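Local coordinates for protein 3,4-dihydroxybenzoate decarboxylase (PDB 5NY5) that probably catalyses the reversible decarboxylation of 3,4-dihydroxybenzoate to catechol, as a UbiD-family enzyme dependent on prenylated flavin and a metal ion, at residues Ala124-Ala137 with Arg171-Phe183. Sequence-based numbering, arbitrary orientation.
Sequences ADDPDFDLRKLLPA and RLCVQERDELSMF
Leu131 N donates to Arg177 O at 2.9 Å, which ties the start of helix 131-134 to the turn between strands 165-174 and 179-182; close by, the two segments come nearest at Asp130 and Arg177, 4.4 Å between CA atoms. Arg177 contributes more buried surface than any other residue here. Its CG sits between the backbone N and the carbonyl carbon (chi1 48°), and the chain then runs out along 124-129 to a guanidinium with several main-chain oxygens close to it. Phe129 O lies over one face, 3.3 Å from Arg177 NE, while Ala124 O is at the edge, 3.2 Å from NH1. Their angles are too poor for hydrogen bonds, so the attraction between cation and carbonyl oxygens is probably mainly electrostatic.

Asp130 is the N-cap of the short helix. Its OD1 takes Arg132 N on one face of the carboxylate and, from the opposite face, Arg132 NH1 at 3.1 Å, the latter a salt bridge. Bends at chi2 and chi3 fold Arg132 back so that its guanidinium lies flat over the 176-177 peptide, with Arg177 N 3.8 Å above the plane, over its centre. The setting is the antiparallel sheet of the Rift-related domain: 165-174 and 179-182 form a hairpin, and the segment 124-137 passes beside its turn. At the far end of the hairpin, Arg171 and Phe183 belong to the prenylated FMN site, vacant in this chain.

Beyond the turn, along the hairpin strands, the contact becomes apolar. Leu131 CD2 meets Leu180 CD2 at 3.8 Å, the two side chains crossing at about a right angle, and Leu131 also packs on Val309 of strand 303-311. Val174 splits its branches: CG1 touches Arg132 CD and CG2 touches Ala137 CB, each at 4.1 Å.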
loop_
_atom_site.group_PDB
_atom_site.type_symbol
_atom_site.label_atom_id
_atom_site.label_comp_id
_atom_site.label_asym_id
_atom_site.label_seq_id
_atom_site.Cartn_x
_atom_site.Cartn_y
_atom_site.Cartn_z
ATOM N N ALA A 124 -29.168 44.991 -36.082
ATOM C CA ALA A 124 -29.275 43.719 -36.782
ATOM C C ALA A 124 -30.506 43.625 -37.672
ATOM O O ALA A 124 -30.592 42.693 -38.479
ATOM C CB ALA A 124 -29.284 42.563 -35.781
ATOM N N ASP A 125 -31.458 44.551 -37.548
ATOM C CA ASP A 125 -32.626 44.531 -38.419
ATOM C C ASP A 125 -32.303 44.958 -39.845
ATOM O O ASP A 125 -33.144 44.778 -40.732
ATOM C CB ASP A 125 -33.735 45.417 -37.844
ATOM C CG ASP A 125 -33.229 46.772 -37.394
ATOM O OD1 ASP A 125 -32.180 47.219 -37.901
ATOM O OD2 ASP A 125 -33.888 47.394 -36.532
ATOM N N ASP A 126 -31.123 45.515 -40.084
ATOM C CA ASP A 126 -30.701 45.815 -41.446
ATOM C C ASP A 126 -30.505 44.512 -42.215
ATOM O O ASP A 126 -29.839 43.598 -41.713
ATOM C CB ASP A 126 -29.405 46.624 -41.434
ATOM C CG ASP A 126 -29.009 47.114 -42.812
ATOM O OD1 ASP A 126 -28.574 46.290 -43.642
ATOM O OD2 ASP A 126 -29.120 48.333 -43.061
ATOM N N PRO A 127 -31.063 44.383 -43.421
ATOM C CA PRO A 127 -30.906 43.123 -44.166
ATOM C C PRO A 127 -29.483 42.853 -44.614
ATOM O O PRO A 127 -29.133 41.687 -44.827
ATOM C CB PRO A 127 -31.847 43.304 -45.364
ATOM C CG PRO A 127 -31.951 44.782 -45.537
ATOM C CD PRO A 127 -31.878 45.366 -44.154
ATOM N N ASP A 128 -28.654 43.883 -44.766
ATOM C CA ASP A 128 -27.253 43.706 -45.121
ATOM C C ASP A 128 -26.359 43.518 -43.904
ATOM O O ASP A 128 -25.133 43.477 -44.049
ATOM C CB ASP A 128 -26.764 44.897 -45.947
ATOM C CG ASP A 128 -27.468 45.005 -47.283
ATOM O OD1 ASP A 128 -27.678 43.958 -47.930
ATOM O OD2 ASP A 128 -27.818 46.135 -47.685
ATOM N N PHE A 129 -26.942 43.405 -42.713
ATOM C CA PHE A 129 -26.153 43.172 -41.513
ATOM C C PHE A 129 -25.554 41.771 -41.535
ATOM O O PHE A 129 -26.213 40.800 -41.914
ATOM C CB PHE A 129 -27.017 43.355 -40.267
ATOM C CG PHE A 129 -26.295 43.086 -38.979
ATOM C CD1 PHE A 129 -26.365 41.843 -38.376
ATOM C CD2 PHE A 129 -25.549 44.078 -38.370
ATOM C CE1 PHE A 129 -25.702 41.593 -37.193
ATOM C CE2 PHE A 129 -24.884 43.835 -37.185
ATOM C CZ PHE A 129 -24.962 42.590 -36.597
ATOM N N ASP A 130 -24.292 41.675 -41.125
ATOM C CA ASP A 130 -23.597 40.393 -41.074
ATOM C C ASP A 130 -22.487 40.501 -40.045
ATOM O O ASP A 130 -21.574 41.319 -40.203
ATOM C CB ASP A 130 -23.032 40.013 -42.444
ATOM C CG ASP A 130 -22.538 38.578 -42.495
ATOM O OD1 ASP A 130 -22.399 37.950 -41.426
ATOM O OD2 ASP A 130 -22.282 38.075 -43.608
ATOM N N LEU A 131 -22.562 39.676 -39.001
ATOM C CA LEU A 131 -21.552 39.718 -37.951
ATOM C C LEU A 131 -20.183 39.315 -38.479
ATOM O O LEU A 131 -19.159 39.770 -37.957
ATOM C CB LEU A 131 -21.974 38.811 -36.796
ATOM C CG LEU A 131 -21.348 39.067 -35.428
ATOM C CD1 LEU A 131 -21.407 40.544 -35.082
ATOM C CD2 LEU A 131 -22.054 38.237 -34.369
ATOM N N ARG A 132 -20.144 38.475 -39.515
ATOM C CA ARG A 132 -18.869 38.063 -40.091
ATOM C C ARG A 132 -18.164 39.229 -40.773
ATOM O O ARG A 132 -16.939 39.358 -40.680
ATOM C CB ARG A 132 -19.078 36.918 -41.081
ATOM C CG ARG A 132 -19.401 35.571 -40.455
ATOM C CD ARG A 132 -20.885 35.411 -40.165
ATOM N NE ARG A 132 -21.385 34.118 -40.625
ATOM C CZ ARG A 132 -22.106 33.945 -41.728
ATOM N NH1 ARG A 132 -22.428 34.987 -42.484
ATOM N NH2 ARG A 132 -22.514 32.731 -42.071
ATOM N N LYS A 133 -18.916 40.081 -41.475
ATOM C CA LYS A 133 -18.318 41.260 -42.090
ATOM C C LYS A 133 -17.898 42.294 -41.056
ATOM O O LYS A 133 -17.035 43.129 -41.343
ATOM C CB LYS A 133 -19.293 41.915 -43.072
ATOM C CG LYS A 133 -19.868 41.005 -44.142
ATOM C CD LYS A 133 -20.786 41.808 -45.060
ATOM C CE LYS A 133 -21.635 40.915 -45.950
ATOM N NZ LYS A 133 -20.817 40.099 -46.890
ATOM N N LEU A 134 -18.489 42.256 -39.866
ATOM C CA LEU A 134 -18.301 43.305 -38.874
ATOM C C LEU A 134 -17.096 43.057 -37.977
ATOM O O LEU A 134 -16.309 43.977 -37.731
ATOM C CB LEU A 134 -19.568 43.437 -38.027
ATOM C CG LEU A 134 -19.846 44.784 -37.364
ATOM C CD1 LEU A 134 -19.641 45.910 -38.357
ATOM C CD2 LEU A 134 -21.263 44.809 -36.830
ATOM N N LEU A 135 -16.927 41.830 -37.485
ATOM C CA LEU A 135 -15.887 41.523 -36.519
ATOM C C LEU A 135 -15.059 40.333 -37.007
ATOM O O LEU A 135 -15.627 39.289 -37.358
ATOM C CB LEU A 135 -16.499 41.220 -35.149
ATOM C CG LEU A 135 -17.331 42.360 -34.562
ATOM C CD1 LEU A 135 -17.993 41.937 -33.267
ATOM C CD2 LEU A 135 -16.459 43.580 -34.346
ATOM N N PRO A 136 -13.805 40.450 -37.046
ATOM C CA PRO A 136 -12.949 39.309 -37.426
ATOM C C PRO A 136 -12.631 38.405 -36.235
ATOM O O PRO A 136 -11.542 38.411 -35.661
ATOM C CB PRO A 136 -11.698 40.000 -37.971
ATOM C CG PRO A 136 -11.610 41.257 -37.173
ATOM C CD PRO A 136 -13.028 41.691 -36.885
ATOM N N ALA A 137 -13.612 37.607 -35.846
ATOM C CA ALA A 137 -13.421 36.671 -34.747
ATOM C C ALA A 137 -12.418 35.601 -35.159
ATOM O O ALA A 137 -12.620 34.939 -36.186
ATOM C CB ALA A 137 -14.747 36.035 -34.349
ATOM N N ARG A 171 -17.346 32.432 -23.431
ATOM C CA ARG A 171 -16.843 32.345 -24.792
ATOM C C ARG A 171 -18.013 32.086 -25.730
ATOM O O ARG A 171 -18.953 31.369 -25.377
ATOM C CB ARG A 171 -15.782 31.250 -24.940
ATOM C CG ARG A 171 -16.294 29.835 -24.743
ATOM C CD ARG A 171 -15.159 28.831 -24.832
ATOM N NE ARG A 171 -15.629 27.457 -24.696
ATOM C CZ ARG A 171 -14.829 26.404 -24.569
ATOM N NH1 ARG A 171 -13.514 26.569 -24.556
ATOM N NH2 ARG A 171 -15.343 25.189 -24.452
ATOM N N LEU A 172 -17.959 32.683 -26.917
ATOM C CA LEU A 172 -19.061 32.625 -27.867
ATOM C C LEU A 172 -18.534 32.237 -29.238
ATOM O O LEU A 172 -17.528 32.787 -29.698
ATOM C CB LEU A 172 -19.796 33.967 -27.947
ATOM C CG LEU A 172 -20.529 34.426 -26.684
ATOM C CD1 LEU A 172 -19.610 35.203 -25.753
ATOM C CD2 LEU A 172 -21.751 35.247 -27.049
ATOM N N CYS A 173 -19.218 31.302 -29.888
ATOM C CA CYS A 173 -18.855 30.845 -31.220
ATOM C C CYS A 173 -19.807 31.455 -32.241
ATOM O O CYS A 173 -21.026 31.440 -32.047
ATOM C CB CYS A 173 -18.896 29.318 -31.299
ATOM S SG CYS A 173 -18.435 28.632 -32.902
ATOM N N VAL A 174 -19.246 31.991 -33.323
ATOM C CA VAL A 174 -20.057 32.612 -34.363
ATOM C C VAL A 174 -20.742 31.521 -35.174
ATOM O O VAL A 174 -20.084 30.627 -35.719
ATOM C CB VAL A 174 -19.201 33.516 -35.258
ATOM C CG1 VAL A 174 -20.033 34.077 -36.395
ATOM C CG2 VAL A 174 -18.583 34.635 -34.440
ATOM N N GLN A 175 -22.068 31.591 -35.261
ATOM C CA GLN A 175 -22.861 30.593 -35.965
ATOM C C GLN A 175 -23.487 31.128 -37.243
ATOM O O GLN A 175 -23.354 30.511 -38.303
ATOM C CB GLN A 175 -23.960 30.049 -35.041
ATOM C CG GLN A 175 -23.443 29.448 -33.744
ATOM C CD GLN A 175 -22.625 28.188 -33.961
ATOM O OE1 GLN A 175 -22.664 27.582 -35.031
ATOM N NE2 GLN A 175 -21.880 27.786 -32.939
ATOM N N GLU A 176 -24.175 32.266 -37.168
ATOM C CA GLU A 176 -24.815 32.848 -38.339
ATOM C C GLU A 176 -24.463 34.324 -38.459
ATOM O O GLU A 176 -23.646 34.836 -37.687
ATOM C CB GLU A 176 -26.333 32.673 -38.266
ATOM C CG GLU A 176 -26.795 31.242 -38.055
ATOM C CD GLU A 176 -26.565 30.365 -39.266
ATOM O OE1 GLU A 176 -26.320 30.905 -40.364
ATOM O OE2 GLU A 176 -26.631 29.127 -39.119
ATOM N N ARG A 177 -25.075 35.016 -39.423
ATOM C CA ARG A 177 -24.876 36.456 -39.539
ATOM C C ARG A 177 -25.417 37.207 -38.331
ATOM O O ARG A 177 -24.966 38.324 -38.057
ATOM C CB ARG A 177 -25.540 36.985 -40.812
ATOM C CG ARG A 177 -26.962 36.495 -41.015
ATOM C CD ARG A 177 -27.798 37.489 -41.805
ATOM N NE ARG A 177 -28.368 38.524 -40.946
ATOM C CZ ARG A 177 -29.307 39.381 -41.332
ATOM N NH1 ARG A 177 -29.770 40.288 -40.482
ATOM N NH2 ARG A 177 -29.788 39.328 -42.565
ATOM N N ASP A 178 -26.369 36.621 -37.602
ATOM C CA ASP A 178 -26.944 37.296 -36.446
ATOM C C ASP A 178 -27.132 36.358 -35.260
ATOM O O ASP A 178 -27.962 36.640 -34.387
ATOM C CB ASP A 178 -28.284 37.942 -36.812
ATOM C CG ASP A 178 -29.286 36.942 -37.354
ATOM O OD1 ASP A 178 -28.886 35.803 -37.673
ATOM O OD2 ASP A 178 -30.476 37.300 -37.472
ATOM N N GLU A 179 -26.385 35.257 -35.199
ATOM C CA GLU A 179 -26.543 34.264 -34.147
ATOM C C GLU A 179 -25.187 33.844 -33.598
ATOM O O GLU A 179 -24.218 33.696 -34.348
ATOM C CB GLU A 179 -27.296 33.031 -34.659
ATOM C CG GLU A 179 -28.706 33.324 -35.139
ATOM C CD GLU A 179 -29.402 32.093 -35.675
ATOM O OE1 GLU A 179 -28.836 30.987 -35.540
ATOM O OE2 GLU A 179 -30.511 32.229 -36.234
ATOM N N LEU A 180 -25.134 33.648 -32.283
ATOM C CA LEU A 180 -23.956 33.145 -31.596
ATOM C C LEU A 180 -24.367 32.028 -30.650
ATOM O O LEU A 180 -25.472 32.036 -30.100
ATOM C CB LEU A 180 -23.249 34.244 -30.796
ATOM C CG LEU A 180 -22.751 35.490 -31.524
ATOM C CD1 LEU A 180 -22.671 36.648 -30.548
ATOM C CD2 LEU A 180 -21.394 35.233 -32.146
ATOM N N SER A 181 -23.468 31.068 -30.459
ATOM C CA SER A 181 -23.660 30.009 -29.479
ATOM C C SER A 181 -22.843 30.333 -28.237
ATOM O O SER A 181 -21.653 30.647 -28.337
ATOM C CB SER A 181 -23.255 28.649 -30.047
ATOM O OG SER A 181 -21.881 28.622 -30.380
HETATM N N MSE A 182 -23.484 30.269 -27.077
HETATM C CA MSE A 182 -22.829 30.624 -25.825
HETATM C C MSE A 182 -23.163 29.639 -24.712
HETATM O O MSE A 182 -24.329 29.410 -24.404
HETATM C CB MSE A 182 -23.223 32.044 -25.410
HETATM C CG MSE A 182 -22.920 32.386 -23.959
HETATM SE SE MSE A 182 -22.999 34.305 -23.601
HETATM C CE MSE A 182 -23.593 34.236 -21.747
ATOM N N PHE A 183 -22.126 29.058 -24.114
ATOM C CA PHE A 183 -22.303 28.128 -23.011
ATOM C C PHE A 183 -22.465 28.878 -21.695
ATOM O O PHE A 183 -21.875 29.941 -21.481
ATOM C CB PHE A 183 -21.113 27.171 -22.922
ATOM C CG PHE A 183 -21.126 26.297 -21.699
ATOM C CD1 PHE A 183 -21.924 25.169 -21.648
ATOM C CD2 PHE A 183 -20.337 26.604 -20.604
ATOM C CE1 PHE A 183 -21.937 24.363 -20.526
ATOM C CE2 PHE A 183 -20.348 25.803 -19.479
ATOM C CZ PHE A 183 -21.148 24.682 -19.440
#